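DNA photolyase (Agrobacterium tumefaciens, PDB 4U63) probably uses light energy, gathered by a methenyltetrahydrofolate antenna and passed to FAD, to split cyclobutane pyrimidine dimers in ultraviolet-damaged DNA. Local coordinates at residues 214-217 with 218-221. Residues are numbered along the deposited sequence; the frame is centred on the assembly and turned at random.
Sequences DWAK and DFSD. With MHF (5,10-methenyl-6,7,8-trihydrofolic acid), chain B.
Trp215 lays one face of its indole against the antenna folate MHF, while its benzo edge is turned toward Phe219 in an offset edge-to-face pair (planes at 74°). With CG between the backbone N and the carbonyl carbon (chi1 49°), the broad indole is swung over MHF: C11 of MHF lies 3.2 Å above its plane, and Trp215 CE3 lies 3.3 Å from C4A of the MHF pterin. Trp215 CZ3 is 3.9 Å from Phe219 CZ. One face of the phenyl ring carries the methyl of Ala216, a CH-pi contact with Ala216 CB 3.9 Å from the Phe219 centroid; a small side chain suits this spot, because Trp72 and Pro210 also press on it. At the edge of the Phe219 ring, CZ lies 3.4 Å from the exocyclic amino nitrogen NA2 of MHF. A type I turn from Asp214 to Lys217 leads into the short helix 219-222, and Phe219 N donates a hydrogen bond to Ala216 O (3.0 Å). Asp218 OD2 is hydrogen-bonded to Gln356 NE2; the salt bridge from Lys217 NZ to Asp218 OD1 is long (4.0 Å). The aromatic pair thus offers the folate chiefly dispersion and shape, while backbone carbonyls of Leu354, Asp389 and Thr390 accept its hydrogen bonds.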
ATOM      1  N   ASP A 214     -14.239 -13.344  12.854  1.00 36.93           N
ATOM      2  CA  ASP A 214     -13.567 -13.129  11.579  1.00 37.77           C
ATOM      3  C   ASP A 214     -13.912 -11.716  11.099  1.00 36.70           C
ATOM      4  O   ASP A 214     -14.834 -11.508  10.295  1.00 33.26           O
ATOM      5  CB  ASP A 214     -13.967 -14.186  10.537  1.00 40.29           C
ATOM      6  CG  ASP A 214     -13.283 -13.974   9.177  1.00 37.30           C
ATOM      7  OD1 ASP A 214     -12.345 -13.137   9.062  1.00 34.25           O
ATOM      8  OD2 ASP A 214     -13.703 -14.652   8.215  1.00 41.15           O
ATOM      9  N   TRP A 215     -13.147 -10.752  11.597  1.00 29.28           N
ATOM     10  CA  TRP A 215     -13.342  -9.349  11.244  1.00 29.40           C
ATOM     11  C   TRP A 215     -12.980  -9.037   9.787  1.00 29.55           C
ATOM     12  O   TRP A 215     -13.314  -7.966   9.281  1.00 26.86           O
ATOM     13  CB  TRP A 215     -12.551  -8.438  12.188  1.00 27.69           C
ATOM     14  CG  TRP A 215     -11.097  -8.812  12.385  1.00 28.57           C
ATOM     15  CD1 TRP A 215     -10.552  -9.464  13.471  1.00 32.49           C
ATOM     16  CD2 TRP A 215     -10.007  -8.533  11.500  1.00 30.37           C
ATOM     17  NE1 TRP A 215      -9.197  -9.608  13.306  1.00 31.72           N
ATOM     18  CE2 TRP A 215      -8.832  -9.045  12.107  1.00 31.78           C
ATOM     19  CE3 TRP A 215      -9.905  -7.900  10.254  1.00 28.28           C
ATOM     20  CZ2 TRP A 215      -7.573  -8.945  11.502  1.00 31.34           C
ATOM     21  CZ3 TRP A 215      -8.655  -7.798   9.652  1.00 30.02           C
ATOM     22  CH2 TRP A 215      -7.506  -8.323  10.275  1.00 27.67           C
ATOM     23  N   ALA A 216     -12.299  -9.968   9.120  1.00 26.65           N
ATOM     24  CA  ALA A 216     -11.971  -9.820   7.710  1.00 25.02           C
ATOM     25  C   ALA A 216     -12.961 -10.567   6.831  1.00 24.89           C
ATOM     26  O   ALA A 216     -12.674 -10.821   5.666  1.00 26.20           O
ATOM     27  CB  ALA A 216     -10.564 -10.328   7.456  1.00 25.85           C
ATOM     28  N   LYS A 217     -14.135 -10.915   7.365  1.00 26.72           N
ATOM     29  CA  LYS A 217     -15.071 -11.753   6.618  1.00 27.50           C
ATOM     30  C   LYS A 217     -15.537 -11.136   5.305  1.00 30.39           C
ATOM     31  O   LYS A 217     -15.890 -11.876   4.383  1.00 34.13           O
ATOM     32  CB  LYS A 217     -16.275 -12.153   7.466  1.00 32.31           C
ATOM     33  CG  LYS A 217     -17.161 -11.014   7.933  1.00 36.54           C
ATOM     34  CD  LYS A 217     -18.261 -11.551   8.839  1.00 40.62           C
ATOM     35  CE  LYS A 217     -19.037 -10.427   9.497  1.00 50.42           C
ATOM     36  NZ  LYS A 217     -19.785  -9.609   8.505  1.00 62.46           N
ATOM     37  N   ASP A 218     -15.546  -9.801   5.209  1.00 26.16           N
ATOM     38  CA  ASP A 218     -15.942  -9.136   3.957  1.00 26.51           C
ATOM     39  C   ASP A 218     -14.765  -8.757   3.056  1.00 25.43           C
ATOM     40  O   ASP A 218     -14.977  -8.272   1.945  1.00 26.88           O
ATOM     41  CB  ASP A 218     -16.827  -7.916   4.246  1.00 25.56           C
ATOM     42  CG  ASP A 218     -18.199  -8.301   4.780  1.00 29.97           C
ATOM     43  OD1 ASP A 218     -18.561  -9.504   4.747  1.00 31.15           O
ATOM     44  OD2 ASP A 218     -18.921  -7.394   5.235  1.00 32.74           O
ATOM     45  N   PHE A 219     -13.536  -8.994   3.506  1.00 26.16           N
ATOM     46  CA  PHE A 219     -12.357  -8.717   2.675  1.00 26.49           C
ATOM     47  C   PHE A 219     -12.419  -9.511   1.371  1.00 26.93           C
ATOM     48  O   PHE A 219     -12.093  -8.987   0.311  1.00 26.73           O
ATOM     49  CB  PHE A 219     -11.062  -9.065   3.410  1.00 26.78           C
ATOM     50  CG  PHE A 219     -10.607  -8.039   4.414  1.00 25.06           C
ATOM     51  CD1 PHE A 219     -11.498  -7.150   5.030  1.00 23.16           C
ATOM     52  CD2 PHE A 219      -9.266  -7.981   4.763  1.00 26.11           C
ATOM     53  CE1 PHE A 219     -11.041  -6.232   5.954  1.00 21.18           C
ATOM     54  CE2 PHE A 219      -8.805  -7.067   5.689  1.00 23.87           C
ATOM     55  CZ  PHE A 219      -9.690  -6.186   6.280  1.00 21.93           C
ATOM     56  N   SER A 220     -12.863 -10.771   1.448  1.00 28.33           N
ATOM     57  CA  SER A 220     -12.926 -11.629   0.268  1.00 27.22           C
ATOM     58  C   SER A 220     -13.964 -11.172  -0.768  1.00 26.52           C
ATOM     59  O   SER A 220     -13.913 -11.620  -1.912  1.00 29.76           O
ATOM     60  CB  SER A 220     -13.200 -13.084   0.657  1.00 29.77           C
ATOM     61  OG  SER A 220     -14.426 -13.205   1.357  1.00 32.96           O
ATOM     62  N   ASP A 221     -14.893 -10.294  -0.376  1.00 27.80           N
ATOM     63  CA  ASP A 221     -15.857  -9.707  -1.316  1.00 30.50           C
ATOM     64  C   ASP A 221     -15.158  -8.796  -2.308  1.00 28.79           C
ATOM     65  O   ASP A 221     -15.627  -8.615  -3.440  1.00 28.55           O
ATOM     66  CB  ASP A 221     -16.939  -8.902  -0.574  1.00 32.95           C
ATOM     67  CG  ASP A 221     -17.847  -9.769   0.283  1.00 37.19           C
ATOM     68  OD1 ASP A 221     -17.927 -10.996   0.050  1.00 35.51           O
ATOM     69  OD2 ASP A 221     -18.498  -9.215   1.194  1.00 36.18           O
TER
HETATM   70  N1  MHF B1001      -8.264  -3.937   9.699  1.00 26.85           N
HETATM   71  C2  MHF B1001      -9.449  -3.774   9.101  1.00 24.67           C
HETATM   72  NA2 MHF B1001      -9.458  -3.229   7.870  1.00 24.75           N
HETATM   73  N3  MHF B1001     -10.633  -4.155   9.690  1.00 24.41           N
HETATM   74  C4  MHF B1001     -10.647  -4.695  10.922  1.00 25.58           C
HETATM   75  O4  MHF B1001     -11.708  -5.037  11.472  1.00 26.28           O
HETATM   76  C4A MHF B1001      -9.359  -4.888  11.604  1.00 26.00           C
HETATM   77  N5  MHF B1001      -9.214  -5.382  12.888  1.00 29.14           N
HETATM   78  C6  MHF B1001      -8.003  -5.145  13.677  1.00 30.87           C
HETATM   79  C7  MHF B1001      -6.822  -5.437  12.745  1.00 31.54           C
HETATM   80  N8  MHF B1001      -6.939  -4.645  11.515  1.00 30.82           N
HETATM   81  C8A MHF B1001      -8.139  -4.454  10.922  1.00 26.29           C
HETATM   82  C9  MHF B1001      -8.170  -6.055  14.909  1.00 35.03           C
HETATM   83  N10 MHF B1001      -9.425  -6.794  14.662  1.00 37.02           N
HETATM   84  C11 MHF B1001     -10.190  -6.024  13.694  1.00 32.29           C
HETATM   85  C12 MHF B1001     -11.694  -8.383  17.866  1.00 47.23           C
HETATM   86  C13 MHF B1001     -12.307  -7.487  16.977  1.00 47.15           C
HETATM   87  C14 MHF B1001     -11.591  -6.940  15.928  1.00 41.98           C
HETATM   88  C15 MHF B1001     -10.229  -7.268  15.743  1.00 39.31           C
HETATM   89  C16 MHF B1001      -9.631  -8.176  16.606  1.00 38.20           C
HETATM   90  C17 MHF B1001     -10.354  -8.728  17.660  1.00 42.80           C
HETATM   91  C   MHF B1001     -12.454  -9.012  19.005  1.00 61.24           C
HETATM   92  O   MHF B1001     -11.906  -9.926  19.602  1.00 56.66           O
HETATM   93  N   MHF B1001     -13.705  -8.621  19.283  1.00 86.09           N
HETATM   94  CA  MHF B1001     -14.587  -9.275  20.237  1.00 94.13           C
HETATM   95  CB  MHF B1001     -14.906  -8.380  21.435  1.00 95.97           C
HETATM   96  CG  MHF B1001     -13.776  -7.425  21.813  1.00102.87           C
HETATM   97  CD  MHF B1001     -13.665  -6.190  20.936  1.00 99.20           C
HETATM   98  OE1 MHF B1001     -14.558  -5.927  20.102  1.00110.52           O
HETATM   99  OE2 MHF B1001     -12.662  -5.460  21.075  1.00 94.02           O
HETATM  100  CT  MHF B1001     -15.868  -9.667  19.547  1.00103.12           C
HETATM  101  O1  MHF B1001     -16.091 -10.882  19.361  1.00111.76           O
HETATM  102  O2  MHF B1001     -16.670  -8.777  19.175  1.00105.11           O
HETATM  103  O   HOH W   1     -14.717  -7.625   6.930  1.00 25.78           O
HETATM  104  O   HOH W   2     -12.897 -12.595   3.716  1.00 35.92           O